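Local coordinates for protein putative prolyl-tRNA synthetase (Leishmania major, PDB 5XIL) that probably attaches L-proline to tRNA(Pro), using ATP and releasing AMP and diphosphate, as a prolyl-tRNA synthetase, at residues Thr409-Thr421 with Leu427-Gly439. Sequence-based numbering, arbitrary orientation.
Sequences TMETHRVRVTEWT and LNRKCLILAPWCG. With MG (magnesium ion), chain F; ZN (zinc ion), chain B.
In the zinc-binding C-terminal domain of this prolyl-tRNA synthetase, the short strand 414-416 lies parallel to strand 432-437, held by a ladder of backbone bonds that starts where H413 leaves the end of helix 387-412. L432 N donates to H413 O (2.8 Å), V415 N to L432 O, and L434 N to V415 O. V417 N to L434 O closes the ladder at 2.9 Å. Next in line P436, which has no N-H to give, sets its CD 3.2 Å from V417 O, and this buried carbonyl has no hydrogen-bond partner in the model.

With helix 423-428 as the connection, the two strands form a beta-alpha-beta unit, and strand 504-509 pairs antiparallel with the far edge of 432-437. The face bearing V415 and I433 turns to that helix, where F423 and T426 cover I433. Beta-branched residues suit it: chi1 of 179° sends V415 CG1 anti to the backbone N and turns CG2 towards C431 SG, and V417, just past the strand, brings its CG2 to I433 CG2 at 3.6 Å. On the other face L434 lies against the aliphatic parts of two arginines, its CD1 3.9 Å from R414 CG and its CB near R416 CG; the charged end of R416 continues to a salt bridge with E486.

Two metals flank the unit. H413 holds a magnesium ion through NE2 (2.0 Å), together with E219 and four waters, while ND1 donates to T409 O nearly in the ring plane, a second-shell bond that fixes the imidazole's rotation. One of those waters also donates to R429 O. Beyond the other end of strand 432-437, C438 SG binds zinc at 2.3 Å alongside C443 and C493.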
ATOM      1  N   THR A 409     -24.933  20.817  -7.043  1.00 15.64           N
ATOM      2  CA  THR A 409     -24.356  21.408  -8.171  1.00 16.40           C
ATOM      3  C   THR A 409     -24.473  20.428  -9.427  1.00 16.08           C
ATOM      4  O   THR A 409     -24.876  20.862 -10.552  1.00 15.30           O
ATOM      5  CB  THR A 409     -22.926  21.786  -7.854  1.00 19.35           C
ATOM      6  OG1 THR A 409     -22.934  22.814  -6.827  1.00 19.25           O
ATOM      7  CG2 THR A 409     -22.250  22.273  -9.054  1.00 19.04           C
ATOM      8  N   MET A 410     -24.136  19.153  -9.215  1.00 14.53           N
ATOM      9  CA  MET A 410     -24.209  18.151 -10.225  1.00 14.60           C
ATOM     10  C   MET A 410     -25.573  18.019 -10.767  1.00 15.26           C
ATOM     11  O   MET A 410     -25.734  18.053 -12.018  1.00 16.56           O
ATOM     12  CB  MET A 410     -23.623  16.805  -9.760  1.00 16.34           C
ATOM     13  CG  MET A 410     -23.710  15.665 -10.810  1.00 18.81           C
ATOM     14  SD  MET A 410     -23.246  14.020 -10.199  1.00 22.37           S
ATOM     15  CE  MET A 410     -24.650  13.615  -9.173  1.00 27.92           C
ATOM     16  N   GLU A 411     -26.565  17.828  -9.884  1.00 15.29           N
ATOM     17  CA  GLU A 411     -27.915  17.629 -10.321  1.00 17.50           C
ATOM     18  C   GLU A 411     -28.481  18.840 -11.019  1.00 18.44           C
ATOM     19  O   GLU A 411     -29.241  18.672 -11.993  1.00 21.01           O
ATOM     20  CB  GLU A 411     -28.780  17.170  -9.164  1.00 18.50           C
ATOM     21  CG  GLU A 411     -28.423  15.769  -8.693  1.00 21.33           C
ATOM     22  CD  GLU A 411     -29.095  15.345  -7.412  1.00 24.57           C
ATOM     23  OE1 GLU A 411     -29.640  16.197  -6.681  1.00 25.79           O
ATOM     24  OE2 GLU A 411     -29.043  14.145  -7.134  1.00 35.28           O
ATOM     25  N   THR A 412     -28.084  20.036 -10.577  1.00 19.60           N
ATOM     26  CA  THR A 412     -28.557  21.332 -11.147  1.00 20.51           C
ATOM     27  C   THR A 412     -28.060  21.429 -12.640  1.00 21.06           C
ATOM     28  O   THR A 412     -28.804  21.828 -13.547  1.00 23.42           O
ATOM     29  CB  THR A 412     -28.013  22.487 -10.262  1.00 23.84           C
ATOM     30  OG1 THR A 412     -28.743  22.496  -9.026  1.00 26.44           O
ATOM     31  CG2 THR A 412     -28.167  23.821 -10.952  1.00 27.87           C
ATOM     32  N   HIS A 413     -26.862  20.932 -12.875  1.00 15.58           N
ATOM     33  CA  HIS A 413     -26.216  21.025 -14.160  1.00 15.82           C
ATOM     34  C   HIS A 413     -26.483  19.812 -15.064  1.00 14.42           C
ATOM     35  O   HIS A 413     -25.799  19.627 -16.055  1.00 18.75           O
ATOM     36  CB  HIS A 413     -24.758  21.253 -13.960  1.00 14.51           C
ATOM     37  CG  HIS A 413     -24.430  22.638 -13.555  1.00 16.39           C
ATOM     38  ND1 HIS A 413     -24.562  23.034 -12.253  1.00 16.08           N
ATOM     39  CD2 HIS A 413     -24.115  23.739 -14.251  1.00 14.94           C
ATOM     40  CE1 HIS A 413     -24.189  24.287 -12.131  1.00 15.67           C
ATOM     41  NE2 HIS A 413     -23.960  24.755 -13.331  1.00 17.25           N
ATOM     42  N   ARG A 414     -27.403  18.954 -14.638  1.00 14.91           N
ATOM     43  CA  ARG A 414     -27.802  17.790 -15.412  1.00 16.22           C
ATOM     44  C   ARG A 414     -29.099  18.295 -15.993  1.00 16.46           C
ATOM     45  O   ARG A 414     -30.064  18.507 -15.258  1.00 19.85           O
ATOM     46  CB  ARG A 414     -28.050  16.589 -14.503  1.00 19.66           C
ATOM     47  CG  ARG A 414     -28.252  15.279 -15.247  1.00 22.06           C
ATOM     48  CD  ARG A 414     -27.457  14.152 -14.608  1.00 26.84           C
ATOM     49  NE  ARG A 414     -28.188  13.519 -13.514  1.00 29.38           N
ATOM     50  CZ  ARG A 414     -27.666  13.263 -12.318  1.00 26.56           C
ATOM     51  NH1 ARG A 414     -26.407  13.585 -12.059  1.00 29.62           N
ATOM     52  NH2 ARG A 414     -28.405  12.683 -11.381  1.00 25.91           N
ATOM     53  N   VAL A 415     -29.146  18.497 -17.303  1.00 13.58           N
ATOM     54  CA  VAL A 415     -30.353  19.095 -17.856  1.00 14.14           C
ATOM     55  C   VAL A 415     -31.053  18.157 -18.825  1.00 14.98           C
ATOM     56  O   VAL A 415     -30.438  17.681 -19.766  1.00 14.30           O
ATOM     57  CB  VAL A 415     -30.005  20.423 -18.548  1.00 14.22           C
ATOM     58  CG1 VAL A 415     -31.224  21.058 -19.158  1.00 15.10           C
ATOM     59  CG2 VAL A 415     -29.302  21.391 -17.545  1.00 15.82           C
ATOM     60  N   ARG A 416     -32.323  17.826 -18.591  1.00 16.10           N
ATOM     61  CA  ARG A 416     -33.046  16.905 -19.493  1.00 19.32           C
ATOM     62  C   ARG A 416     -33.617  17.689 -20.710  1.00 18.92           C
ATOM     63  O   ARG A 416     -34.533  18.494 -20.537  1.00 18.51           O
ATOM     64  CB  ARG A 416     -34.093  16.110 -18.707  1.00 28.42           C
ATOM     65  CG  ARG A 416     -34.190  14.654 -19.144  1.00 38.20           C
ATOM     66  CD  ARG A 416     -34.726  13.738 -18.044  1.00 40.20           C
ATOM     67  NE  ARG A 416     -36.180  13.687 -17.867  1.00 52.52           N
ATOM     68  CZ  ARG A 416     -36.814  14.179 -16.797  1.00 51.03           C
ATOM     69  NH1 ARG A 416     -36.098  14.803 -15.844  1.00 52.01           N
ATOM     70  NH2 ARG A 416     -38.151  14.075 -16.668  1.00 50.71           N
ATOM     71  N   VAL A 417     -33.076  17.386 -21.917  1.00 16.61           N
ATOM     72  CA  VAL A 417     -33.234  18.075 -23.154  1.00 16.11           C
ATOM     73  C   VAL A 417     -34.033  17.159 -24.091  1.00 18.03           C
ATOM     74  O   VAL A 417     -33.615  16.033 -24.318  1.00 13.99           O
ATOM     75  CB  VAL A 417     -31.921  18.448 -23.804  1.00 16.40           C
ATOM     76  CG1 VAL A 417     -32.075  18.988 -25.246  1.00 16.92           C
ATOM     77  CG2 VAL A 417     -31.182  19.480 -22.975  1.00 17.03           C
ATOM     78  N   THR A 418     -35.148  17.615 -24.601  1.00 15.71           N
ATOM     79  CA  THR A 418     -35.896  16.814 -25.594  1.00 16.69           C
ATOM     80  C   THR A 418     -35.962  17.377 -26.988  1.00 18.26           C
ATOM     81  O   THR A 418     -36.473  16.692 -27.877  1.00 18.37           O
ATOM     82  CB  THR A 418     -37.336  16.665 -25.167  1.00 18.79           C
ATOM     83  OG1 THR A 418     -37.903  17.966 -25.033  1.00 20.43           O
ATOM     84  CG2 THR A 418     -37.422  15.997 -23.841  1.00 20.15           C
ATOM     85  N   GLU A 419     -35.571  18.630 -27.173  1.00 17.94           N
ATOM     86  CA  GLU A 419     -35.523  19.266 -28.456  1.00 20.88           C
ATOM     87  C   GLU A 419     -34.086  19.580 -28.912  1.00 20.03           C
ATOM     88  O   GLU A 419     -33.326  20.265 -28.222  1.00 17.24           O
ATOM     89  CB  GLU A 419     -36.387  20.538 -28.405  1.00 23.64           C
ATOM     90  CG  GLU A 419     -37.687  20.391 -27.578  1.00 28.98           C
ATOM     91  CD  GLU A 419     -38.730  19.425 -28.143  1.00 32.14           C
ATOM     92  OE1 GLU A 419     -38.992  19.576 -29.358  1.00 37.50           O
ATOM     93  OE2 GLU A 419     -39.291  18.539 -27.405  1.00 33.46           O
ATOM     94  N   TRP A 420     -33.750  19.202 -30.161  1.00 17.20           N
ATOM     95  CA  TRP A 420     -32.439  19.394 -30.658  1.00 17.55           C
ATOM     96  C   TRP A 420     -31.976  20.851 -30.509  1.00 17.40           C
ATOM     97  O   TRP A 420     -30.821  21.093 -30.262  1.00 19.34           O
ATOM     98  CB  TRP A 420     -32.238  18.867 -32.101  1.00 17.09           C
ATOM     99  CG  TRP A 420     -30.889  19.241 -32.533  1.00 16.43           C
ATOM    100  CD1 TRP A 420     -30.529  20.283 -33.317  1.00 16.71           C
ATOM    101  CD2 TRP A 420     -29.637  18.685 -32.024  1.00 16.76           C
ATOM    102  NE1 TRP A 420     -29.191  20.357 -33.401  1.00 15.88           N
ATOM    103  CE2 TRP A 420     -28.611  19.393 -32.618  1.00 15.94           C
ATOM    104  CE3 TRP A 420     -29.319  17.619 -31.206  1.00 17.38           C
ATOM    105  CZ2 TRP A 420     -27.262  19.143 -32.337  1.00 16.92           C
ATOM    106  CZ3 TRP A 420     -27.988  17.370 -30.936  1.00 16.89           C
ATOM    107  CH2 TRP A 420     -26.977  18.107 -31.536  1.00 15.99           C
ATOM    108  N   THR A 421     -32.877  21.819 -30.699  1.00 18.62           N
ATOM    109  CA  THR A 421     -32.458  23.184 -30.771  1.00 19.01           C
ATOM    110  C   THR A 421     -31.948  23.696 -29.435  1.00 17.69           C
ATOM    111  O   THR A 421     -31.270  24.696 -29.402  1.00 18.70           O
ATOM    112  CB  THR A 421     -33.578  24.157 -31.245  1.00 20.10           C
ATOM    113  OG1 THR A 421     -34.819  23.824 -30.593  1.00 21.85           O
ATOM    114  CG2 THR A 421     -33.793  24.078 -32.705  1.00 22.65           C
ATOM    115  N   LEU A 427     -25.239  22.889 -23.663  1.00 13.74           N
ATOM    116  CA  LEU A 427     -23.843  22.725 -23.525  1.00 12.81           C
ATOM    117  C   LEU A 427     -23.168  24.066 -23.216  1.00 13.66           C
ATOM    118  O   LEU A 427     -22.293  24.097 -22.362  1.00 11.76           O
ATOM    119  CB  LEU A 427     -23.199  22.175 -24.806  1.00 13.03           C
ATOM    120  CG  LEU A 427     -23.697  20.808 -25.228  1.00 13.12           C
ATOM    121  CD1 LEU A 427     -22.950  20.569 -26.548  1.00 15.29           C
ATOM    122  CD2 LEU A 427     -23.424  19.718 -24.172  1.00 13.82           C
ATOM    123  N   ASN A 428     -23.534  25.109 -23.944  1.00 12.57           N
ATOM    124  CA  ASN A 428     -22.923  26.368 -23.762  1.00 14.46           C
ATOM    125  C   ASN A 428     -23.227  27.015 -22.425  1.00 14.15           C
ATOM    126  O   ASN A 428     -22.523  27.932 -22.029  1.00 14.87           O
ATOM    127  CB  ASN A 428     -23.263  27.320 -24.873  1.00 16.38           C
ATOM    128  CG  ASN A 428     -22.589  26.946 -26.175  1.00 18.03           C
ATOM    129  OD1 ASN A 428     -21.563  26.285 -26.190  1.00 19.11           O
ATOM    130  ND2 ASN A 428     -23.144  27.447 -27.274  1.00 20.24           N
ATOM    131  N   ARG A 429     -24.141  26.413 -21.673  1.00 14.16           N
ATOM    132  CA  ARG A 429     -24.455  26.882 -20.334  1.00 16.14           C
ATOM    133  C   ARG A 429     -23.620  26.075 -19.327  1.00 14.57           C
ATOM    134  O   ARG A 429     -23.870  26.127 -18.122  1.00 14.85           O
ATOM    135  CB  ARG A 429     -25.946  26.720 -20.040  1.00 18.43           C
ATOM    136  CG  ARG A 429     -26.778  27.952 -20.356  1.00 24.93           C
ATOM    137  CD  ARG A 429     -28.167  27.852 -19.748  1.00 26.42           C
ATOM    138  NE  ARG A 429     -29.031  26.947 -20.501  1.00 29.86           N
ATOM    139  CZ  ARG A 429     -29.575  27.242 -21.677  1.00 31.18           C
ATOM    140  NH1 ARG A 429     -29.346  28.420 -22.241  1.00 33.09           N
ATOM    141  NH2 ARG A 429     -30.348  26.357 -22.291  1.00 29.23           N
ATOM    142  N   LYS A 430     -22.631  25.334 -19.830  1.00 13.32           N
ATOM    143  CA  LYS A 430     -21.783  24.533 -19.014  1.00 14.33           C
ATOM    144  C   LYS A 430     -22.553  23.458 -18.218  1.00 13.10           C
ATOM    145  O   LYS A 430     -22.266  23.215 -17.015  1.00 11.46           O
ATOM    146  CB  LYS A 430     -20.951  25.402 -18.093  1.00 17.74           C
ATOM    147  CG  LYS A 430     -20.013  26.306 -18.898  1.00 23.27           C
ATOM    148  CD  LYS A 430     -19.131  27.098 -17.929  1.00 29.25           C
ATOM    149  CE  LYS A 430     -18.387  28.206 -18.653  1.00 35.75           C
ATOM    150  NZ  LYS A 430     -19.398  29.210 -19.182  1.00 38.91           N
ATOM    151  N   CYS A 431     -23.504  22.845 -18.908  1.00 12.50           N
ATOM    152  CA  CYS A 431     -24.310  21.738 -18.366  1.00 12.00           C
ATOM    153  C   CYS A 431     -24.038  20.424 -19.100  1.00 11.49           C
ATOM    154  O   CYS A 431     -23.619  20.456 -20.271  1.00 10.44           O
ATOM    155  CB  CYS A 431     -25.757  22.089 -18.508  1.00 12.51           C
ATOM    156  SG  CYS A 431     -26.280  23.453 -17.436  1.00 15.67           S
ATOM    157  N   LEU A 432     -24.349  19.316 -18.449  1.00 11.56           N
ATOM    158  CA  LEU A 432     -24.478  18.002 -19.073  1.00 10.96           C
ATOM    159  C   LEU A 432     -25.897  17.866 -19.449  1.00 11.58           C
ATOM    160  O   LEU A 432     -26.796  18.612 -18.954  1.00 11.36           O
ATOM    161  CB  LEU A 432     -24.072  16.871 -18.159  1.00 11.63           C
ATOM    162  CG  LEU A 432     -22.716  16.945 -17.496  1.00 11.40           C
ATOM    163  CD1 LEU A 432     -22.404  15.691 -16.709  1.00 11.20           C
ATOM    164  CD2 LEU A 432     -21.655  17.255 -18.508  1.00 11.94           C
ATOM    165  N   ILE A 433     -26.161  16.876 -20.309  1.00 11.87           N
ATOM    166  CA  ILE A 433     -27.495  16.728 -20.867  1.00 11.88           C
ATOM    167  C   ILE A 433     -27.958  15.312 -20.761  1.00 13.44           C
ATOM    168  O   ILE A 433     -27.225  14.383 -21.124  1.00 14.06           O
ATOM    169  CB  ILE A 433     -27.482  17.122 -22.373  1.00 13.22           C
ATOM    170  CG1 ILE A 433     -27.233  18.634 -22.527  1.00 13.55           C
ATOM    171  CG2 ILE A 433     -28.818  16.743 -23.028  1.00 12.79           C
ATOM    172  CD1 ILE A 433     -26.909  19.082 -23.963  1.00 15.74           C
ATOM    173  N   LEU A 434     -29.147  15.121 -20.253  1.00 12.12           N
ATOM    174  CA  LEU A 434     -29.840  13.835 -20.368  1.00 14.40           C
ATOM    175  C   LEU A 434     -30.864  13.952 -21.455  1.00 14.39           C
ATOM    176  O   LEU A 434     -31.717  14.839 -21.418  1.00 14.94           O
ATOM    177  CB  LEU A 434     -30.559  13.523 -19.047  1.00 15.76           C
ATOM    178  CG  LEU A 434     -29.821  12.800 -17.994  1.00 21.17           C
ATOM    179  CD1 LEU A 434     -30.742  12.754 -16.774  1.00 26.50           C
ATOM    180  CD2 LEU A 434     -29.458  11.380 -18.456  1.00 19.73           C
ATOM    181  N   ALA A 435     -30.746  13.119 -22.474  1.00 15.45           N
ATOM    182  CA  ALA A 435     -31.592  13.220 -23.644  1.00 15.31           C
ATOM    183  C   ALA A 435     -32.083  11.819 -24.056  1.00 16.29           C
ATOM    184  O   ALA A 435     -31.411  10.804 -23.759  1.00 14.15           O
ATOM    185  CB  ALA A 435     -30.792  13.830 -24.797  1.00 16.87           C
ATOM    186  N   PRO A 436     -33.239  11.760 -24.754  1.00 17.31           N
ATOM    187  CA  PRO A 436     -33.816  10.490 -25.222  1.00 15.92           C
ATOM    188  C   PRO A 436     -33.001  10.009 -26.367  1.00 15.66           C
ATOM    189  O   PRO A 436     -32.588  10.814 -27.214  1.00 14.73           O
ATOM    190  CB  PRO A 436     -35.206  10.866 -25.736  1.00 17.50           C
ATOM    191  CG  PRO A 436     -35.495  12.211 -25.128  1.00 18.26           C
ATOM    192  CD  PRO A 436     -34.173  12.895 -24.932  1.00 17.75           C
ATOM    193  N   TRP A 437     -32.747   8.705 -26.418  1.00 15.33           N
ATOM    194  CA  TRP A 437     -31.888   8.119 -27.482  1.00 15.44           C
ATOM    195  C   TRP A 437     -32.505   6.779 -27.920  1.00 15.82           C
ATOM    196  O   TRP A 437     -33.061   6.068 -27.089  1.00 14.53           O
ATOM    197  CB  TRP A 437     -30.510   7.871 -26.902  1.00 15.42           C
ATOM    198  CG  TRP A 437     -29.494   7.297 -27.832  1.00 17.76           C
ATOM    199  CD1 TRP A 437     -29.287   7.609 -29.157  1.00 19.65           C
ATOM    200  CD2 TRP A 437     -28.550   6.285 -27.523  1.00 16.95           C
ATOM    201  NE1 TRP A 437     -28.236   6.871 -29.672  1.00 20.69           N
ATOM    202  CE2 TRP A 437     -27.772   6.048 -28.692  1.00 18.27           C
ATOM    203  CE3 TRP A 437     -28.304   5.527 -26.401  1.00 16.01           C
ATOM    204  CZ2 TRP A 437     -26.739   5.140 -28.722  1.00 18.68           C
ATOM    205  CZ3 TRP A 437     -27.278   4.657 -26.436  1.00 16.08           C
ATOM    206  CH2 TRP A 437     -26.507   4.446 -27.586  1.00 17.59           C
ATOM    207  N   CYS A 438     -32.514   6.469 -29.228  1.00 18.01           N
ATOM    208  CA  CYS A 438     -33.111   5.177 -29.660  1.00 19.69           C
ATOM    209  C   CYS A 438     -32.151   4.019 -29.444  1.00 22.25           C
ATOM    210  O   CYS A 438     -32.551   2.843 -29.460  1.00 25.62           O
ATOM    211  CB  CYS A 438     -33.526   5.226 -31.159  1.00 19.78           C
ATOM    212  SG  CYS A 438     -32.145   5.459 -32.267  1.00 23.04           S
ATOM    213  N   GLY A 439     -30.880   4.338 -29.260  1.00 20.71           N
ATOM    214  CA  GLY A 439     -29.865   3.355 -29.038  1.00 20.86           C
ATOM    215  C   GLY A 439     -28.988   3.089 -30.227  1.00 20.74           C
ATOM    216  O   GLY A 439     -28.047   2.293 -30.139  1.00 18.87           O
TER
HETATM  217 MG    MG F1005     -22.688  26.234 -13.921  0.66 17.60          MG
HETATM  218 ZN    ZN B1001     -31.952   7.611 -33.092  1.00 16.72          ZN
HETATM  219  O   HOH W   1     -24.128  26.596 -15.542  1.00 19.32           O
HETATM  220  O   HOH W   2     -21.400  24.734 -14.928  1.00 15.76           O
HETATM  221  O   HOH W   3     -23.864  27.574 -12.975  1.00 29.44           O
HETATM  222  O   HOH W   4     -21.408  27.488 -14.547  1.00 24.16           O